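Local coordinates for protein SAHS4 (Ramazzottius varieornatus, PDB 5Z4G) that binds zinc ions and probably acts as a secreted, heat-soluble molecular shield that protects the tardigrade when water is scarce, at residues Glu36-Glu39 and Ala40-Ala44; Asn46-Pro49 and Lys50-Ala53. One frame throughout, in Å; residues are numbered along the deposited sequence.

Interaction 1: Glu36-Glu39 and Ala40-Ala44; sequences ENWE and AFVKA
Val42 lays its CG2 methyl over one face of the Trp38 indole. The methyl lies 3.6 Å from the centroid of the five-membered ring, 21° off the ring normal, a CH-pi contact. It is offset toward the rim, with CE2 as its nearest ring atom. Trp38 CG stands anti to the backbone N (chi1 -173°), and this swings the indole along the helix toward Val42 and Phe41. The Phe41 ring is nearly parallel to the indole but slid aside, so the two barely overlap; Trp38 CZ3 and Phe41 CD2 meet at 3.8 Å. With an alanine in place of Trp38, Val42 CG2 would probably lose the ring face it rests on, and a gap would open beside Phe41. Trp38, Phe41 and Val42 lie on helix 38-44, the first of two short helices beside the beta-barrel of this fatty-acid-binding-protein-like fold. Trp38 O accepts from Val42 N at 2.8 Å in a nearly straight bond, and Asn37 O accepts from Phe41 N at 3.0 Å. Asn37 holds the N-cap position, yet its side chain makes no direct capping bond. Instead a water bridges Asn37 OD1 and Ala40 N, 2.9 Å from each, while Asn37 ND2 is hydrogen-bonded to Thr151 O in strand 150-159. Trp38 NE1 is buried with no polar partner. Further out, Phe145 meets Phe41 edge-to-face, and Tyr55 packs against Trp38.

Interaction 2: Asn46-Pro49 and Lys50-Ala53; sequences NIPP and KDQA
Ile47 sets its CG2 methyl against Asp51 CB and Gln52 CG, 3.8 Å from each. The methyl is anti to the backbone N of Ile47, which points it at the helix. Gln52 folds back over the same turn. Its CG is anti to its own carbonyl carbon (chi1 -78°), beside the backbone N, and the chain beyond is extended. This carries NE2 to Ile47 O, where it donates a hydrogen bond of 2.9 Å. The bond is somewhat bent, with an N-H...O angle of 147°, and NE2 is tilted from the carbonyl plane. Pro49 lies alongside Gln52, with CD 4.0 Å from NE2. The ring of Pro48 approaches Asp51 obliquely, and its CG comes within 3.4 Å of OD2.

Pro48 is the N-cap of helix 49-52, and its carbonyl starts the turn. Pro48 O accepts from two donors: Gln52 N lies in the carbonyl plane at 3.0 Å, whereas Asp51 N sits above that plane with a more bent bond. Proline suits the first turn at position 49, where its lack of an N-H costs no helical bond.

Lys50 NZ forms a long salt bridge of 3.3 Å with Asp51 OD1 and a second one with Asp102. Lys50 also lies close to His101, which binds zinc with His85. The nearest atoms of the Lys50 side chain and the zinc ion are about 6 Å apart, and the two carboxylates paired with NZ probably offset much of the lysine's charge there.

How the interactions relate
Both contacts are local and lie at the surface, in consecutive short helices on the same side of the chain's centre. Interaction 1 reaches further inward: Phe41 is buried, and its helix packs on strands 140-147 and 150-159. Its side-chain chemistry is largely aromatic and aliphatic. Interaction 2 has no buried residue. It depends more on prolines, a side-chain amide and an ion pair, and it lies nearer the zinc site of His85 and His101. The two meet directly. Val42 CG1 packs on Gln52 CD at 3.5 Å, and Phe41 CE2 against Ile47 CD1. Ile47 N probably bonds to Val42 O, the 6→1 bond of the Schellman motif that ends the first helix at Asn46.

Interaction 1: Glu36-Glu39 and Ala40-Ala44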
ATOM      1  N   GLU A  36      -1.830  -8.888  10.554  1.00 19.12           N
ATOM      2  CA  GLU A  36      -1.027  -9.362  11.681  1.00 21.36           C
ATOM      3  C   GLU A  36      -0.529  -8.165  12.485  1.00 21.53           C
ATOM      4  O   GLU A  36      -0.060  -7.175  11.906  1.00 20.74           O
ATOM      5  CB  GLU A  36       0.155 -10.197  11.193  1.00 25.10           C
ATOM      6  CG  GLU A  36       0.064 -11.681  11.524  1.00 35.25           C
ATOM      7  CD  GLU A  36       1.412 -12.388  11.457  1.00 40.80           C
ATOM      8  OE1 GLU A  36       1.460 -13.519  10.931  1.00 47.32           O
ATOM      9  OE2 GLU A  36       2.425 -11.821  11.924  1.00 45.26           O
ATOM     10  N   ASN A  37      -0.673  -8.255  13.810  1.00 22.35           N
ATOM     11  CA  ASN A  37      -0.277  -7.197  14.749  1.00 24.19           C
ATOM     12  C   ASN A  37      -1.081  -5.880  14.607  1.00 22.87           C
ATOM     13  O   ASN A  37      -0.632  -4.816  15.044  1.00 24.71           O
ATOM     14  CB  ASN A  37       1.244  -6.949  14.662  1.00 22.77           C
ATOM     15  CG  ASN A  37       1.837  -6.458  15.966  1.00 23.75           C
ATOM     16  OD1 ASN A  37       1.397  -6.843  17.049  1.00 26.69           O
ATOM     17  ND2 ASN A  37       2.860  -5.617  15.866  1.00 23.45           N
ATOM     18  N   TRP A  38      -2.275  -5.967  14.017  1.00 23.68           N
ATOM     19  CA  TRP A  38      -3.134  -4.801  13.786  1.00 23.43           C
ATOM     20  C   TRP A  38      -3.449  -3.982  15.033  1.00 26.76           C
ATOM     21  O   TRP A  38      -3.369  -2.751  14.985  1.00 26.35           O
ATOM     22  CB  TRP A  38      -4.433  -5.210  13.085  1.00 23.56           C
ATOM     23  CG  TRP A  38      -5.317  -4.063  12.652  1.00 24.33           C
ATOM     24  CD1 TRP A  38      -6.600  -3.830  13.053  1.00 25.61           C
ATOM     25  CD2 TRP A  38      -4.987  -3.011  11.728  1.00 24.63           C
ATOM     26  NE1 TRP A  38      -7.095  -2.705  12.435  1.00 26.84           N
ATOM     27  CE2 TRP A  38      -6.131  -2.184  11.614  1.00 25.98           C
ATOM     28  CE3 TRP A  38      -3.837  -2.687  10.981  1.00 25.75           C
ATOM     29  CZ2 TRP A  38      -6.160  -1.044  10.790  1.00 25.65           C
ATOM     30  CZ3 TRP A  38      -3.865  -1.549  10.158  1.00 26.38           C
ATOM     31  CH2 TRP A  38      -5.025  -0.747  10.069  1.00 25.80           C
ATOM     32  N   GLU A  39      -3.800  -4.661  16.133  1.00 28.14           N
ATOM     33  CA  GLU A  39      -4.149  -3.983  17.385  1.00 32.08           C
ATOM     34  C   GLU A  39      -3.008  -3.085  17.862  1.00 31.04           C
ATOM     35  O   GLU A  39      -3.231  -1.907  18.146  1.00 34.37           O
ATOM     36  CB  GLU A  39      -4.566  -4.967  18.490  1.00 37.41           C
ATOM     37  CG  GLU A  39      -5.354  -4.303  19.617  1.00 44.96           C
ATOM     38  CD  GLU A  39      -5.438  -5.126  20.896  1.00 48.84           C
ATOM     39  OE1 GLU A  39      -6.535  -5.176  21.484  1.00 49.26           O
ATOM     40  OE2 GLU A  39      -4.421  -5.709  21.329  1.00 51.12           O
ATOM     41  N   ALA A  40      -1.798  -3.643  17.912  1.00 29.60           N
ATOM     42  CA  ALA A  40      -0.598  -2.901  18.313  1.00 29.09           C
ATOM     43  C   ALA A  40      -0.266  -1.743  17.362  1.00 30.31           C
ATOM     44  O   ALA A  40       0.129  -0.667  17.823  1.00 31.40           O
ATOM     45  CB  ALA A  40       0.597  -3.841  18.453  1.00 29.77           C
ATOM     46  N   PHE A  41      -0.437  -1.969  16.052  1.00 27.94           N
ATOM     47  CA  PHE A  41      -0.188  -0.939  15.033  1.00 25.22           C
ATOM     48  C   PHE A  41      -1.160   0.229  15.135  1.00 25.62           C
ATOM     49  O   PHE A  41      -0.743   1.381  15.064  1.00 26.78           O
ATOM     50  CB  PHE A  41      -0.187  -1.521  13.607  1.00 23.62           C
ATOM     51  CG  PHE A  41       0.138  -0.504  12.535  1.00 22.68           C
ATOM     52  CD1 PHE A  41       1.465  -0.206  12.218  1.00 20.66           C
ATOM     53  CD2 PHE A  41      -0.880   0.170  11.850  1.00 22.80           C
ATOM     54  CE1 PHE A  41       1.774   0.740  11.240  1.00 20.72           C
ATOM     55  CE2 PHE A  41      -0.580   1.115  10.871  1.00 22.61           C
ATOM     56  CZ  PHE A  41       0.749   1.404  10.565  1.00 21.01           C
ATOM     57  N   VAL A  42      -2.450  -0.081  15.284  1.00 26.50           N
ATOM     58  CA  VAL A  42      -3.489   0.932  15.474  1.00 28.48           C
ATOM     59  C   VAL A  42      -3.132   1.876  16.636  1.00 29.90           C
ATOM     60  O   VAL A  42      -3.213   3.100  16.494  1.00 31.62           O
ATOM     61  CB  VAL A  42      -4.886   0.267  15.637  1.00 29.25           C
ATOM     62  CG1 VAL A  42      -5.894   1.193  16.301  1.00 31.87           C
ATOM     63  CG2 VAL A  42      -5.411  -0.188  14.284  1.00 30.02           C
ATOM     64  N   LYS A  43      -2.698   1.294  17.758  1.00 30.67           N
ATOM     65  CA  LYS A  43      -2.362   2.049  18.970  1.00 32.91           C
ATOM     66  C   LYS A  43      -1.108   2.911  18.774  1.00 32.14           C
ATOM     67  O   LYS A  43      -1.139   4.119  19.017  1.00 34.01           O
ATOM     68  CB  LYS A  43      -2.204   1.105  20.175  1.00 35.61           C
ATOM     69  CG  LYS A  43      -2.006   1.807  21.514  1.00 38.85           C
ATOM     70  CD  LYS A  43      -1.543   0.842  22.594  1.00 44.48           C
ATOM     71  CE  LYS A  43      -1.128   1.580  23.862  1.00 47.28           C
ATOM     72  NZ  LYS A  43      -0.621   0.658  24.915  1.00 51.19           N
ATOM     73  N   ALA A  44      -0.023   2.286  18.319  1.00 31.09           N
ATOM     74  CA  ALA A  44       1.258   2.971  18.152  1.00 30.84           C
ATOM     75  C   ALA A  44       1.282   4.003  17.020  1.00 30.95           C
ATOM     76  O   ALA A  44       1.881   5.074  17.172  1.00 31.59           O
ATOM     77  CB  ALA A  44       2.370   1.961  17.973  1.00 29.52           C
TER
HETATM   78  O   HOH W   1      -1.390  -6.510  17.906  1.00 33.51           O

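Interaction 2: Asn46-Pro49 and Lys50-Ala53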
ATOM      1  N   ASN A  46      -1.325   5.492  15.870  1.00 31.97           N
ATOM      2  CA  ASN A  46      -2.448   6.389  16.139  1.00 32.92           C
ATOM      3  C   ASN A  46      -3.425   6.433  14.968  1.00 31.07           C
ATOM      4  O   ASN A  46      -3.753   7.504  14.448  1.00 32.60           O
ATOM      5  CB  ASN A  46      -1.954   7.790  16.545  1.00 36.78           C
ATOM      6  CG  ASN A  46      -1.000   7.754  17.724  1.00 37.13           C
ATOM      7  OD1 ASN A  46       0.160   8.152  17.609  1.00 41.82           O
ATOM      8  ND2 ASN A  46      -1.480   7.260  18.862  1.00 39.19           N
ATOM      9  N   ILE A  47      -3.855   5.246  14.546  1.00 28.42           N
ATOM     10  CA  ILE A  47      -4.821   5.105  13.459  1.00 29.58           C
ATOM     11  C   ILE A  47      -6.205   5.485  13.994  1.00 27.67           C
ATOM     12  O   ILE A  47      -6.713   4.818  14.901  1.00 28.61           O
ATOM     13  CB  ILE A  47      -4.796   3.678  12.841  1.00 29.29           C
ATOM     14  CG1 ILE A  47      -3.370   3.281  12.371  1.00 32.11           C
ATOM     15  CG2 ILE A  47      -5.839   3.525  11.733  1.00 30.99           C
ATOM     16  CD1 ILE A  47      -2.675   4.234  11.408  1.00 32.28           C
ATOM     17  N   PRO A  48      -6.805   6.569  13.448  1.00 28.01           N
ATOM     18  CA  PRO A  48      -8.113   7.041  13.927  1.00 26.75           C
ATOM     19  C   PRO A  48      -9.229   6.036  13.609  1.00 25.12           C
ATOM     20  O   PRO A  48      -9.098   5.282  12.640  1.00 25.85           O
ATOM     21  CB  PRO A  48      -8.321   8.347  13.152  1.00 28.22           C
ATOM     22  CG  PRO A  48      -7.519   8.181  11.909  1.00 29.72           C
ATOM     23  CD  PRO A  48      -6.315   7.382  12.314  1.00 28.50           C
ATOM     24  N   PRO A  49     -10.314   6.011  14.419  1.00 22.65           N
ATOM     25  CA  PRO A  49     -11.450   5.111  14.155  1.00 23.17           C
ATOM     26  C   PRO A  49     -11.993   5.152  12.723  1.00 23.22           C
ATOM     27  O   PRO A  49     -12.377   4.106  12.203  1.00 24.53           O
ATOM     28  CB  PRO A  49     -12.513   5.591  15.145  1.00 23.08           C
ATOM     29  CG  PRO A  49     -11.717   6.099  16.294  1.00 23.38           C
ATOM     30  CD  PRO A  49     -10.496   6.739  15.695  1.00 22.67           C
ATOM     31  N   LYS A  50     -12.007   6.330  12.090  1.00 25.49           N
ATOM     32  CA  LYS A  50     -12.487   6.465  10.701  1.00 26.15           C
ATOM     33  C   LYS A  50     -11.657   5.665   9.690  1.00 26.66           C
ATOM     34  O   LYS A  50     -12.197   5.183   8.696  1.00 29.31           O
ATOM     35  CB  LYS A  50     -12.608   7.938  10.274  1.00 29.44           C
ATOM     36  CG  LYS A  50     -11.299   8.707  10.109  1.00 30.77           C
ATOM     37  CD  LYS A  50     -11.550  10.101   9.555  1.00 33.69           C
ATOM     38  CE  LYS A  50     -10.270  10.746   9.050  1.00 36.73           C
ATOM     39  NZ  LYS A  50      -9.843  10.211   7.726  1.00 37.94           N
ATOM     40  N   ASP A  51     -10.358   5.536   9.956  1.00 28.50           N
ATOM     41  CA  ASP A  51      -9.448   4.751   9.118  1.00 30.85           C
ATOM     42  C   ASP A  51      -9.458   3.270   9.494  1.00 30.59           C
ATOM     43  O   ASP A  51      -9.381   2.402   8.614  1.00 32.09           O
ATOM     44  CB  ASP A  51      -8.024   5.321   9.178  1.00 32.72           C
ATOM     45  CG  ASP A  51      -7.892   6.677   8.479  1.00 38.71           C
ATOM     46  OD1 ASP A  51      -8.818   7.097   7.745  1.00 40.99           O
ATOM     47  OD2 ASP A  51      -6.842   7.327   8.661  1.00 42.72           O
ATOM     48  N   GLN A  52      -9.561   2.996  10.797  1.00 28.75           N
ATOM     49  CA  GLN A  52      -9.697   1.638  11.344  1.00 29.97           C
ATOM     50  C   GLN A  52     -10.837   0.860  10.688  1.00 29.84           C
ATOM     51  O   GLN A  52     -10.675  -0.315  10.362  1.00 29.09           O
ATOM     52  CB  GLN A  52      -9.946   1.685  12.856  1.00 29.18           C
ATOM     53  CG  GLN A  52      -8.723   1.935  13.721  1.00 28.99           C
ATOM     54  CD  GLN A  52      -9.076   1.972  15.197  1.00 30.83           C
ATOM     55  OE1 GLN A  52      -9.593   0.999  15.750  1.00 30.13           O
ATOM     56  NE2 GLN A  52      -8.786   3.095  15.848  1.00 30.74           N
ATOM     57  N   ALA A  53     -11.971   1.539  10.499  1.00 29.40           N
ATOM     58  CA  ALA A  53     -13.187   0.967   9.912  1.00 29.37           C
ATOM     59  C   ALA A  53     -12.983   0.338   8.530  1.00 31.18           C
ATOM     60  O   ALA A  53     -13.679  -0.618   8.177  1.00 33.31           O
ATOM     61  CB  ALA A  53     -14.281   2.025   9.853  1.00 31.70           C
TER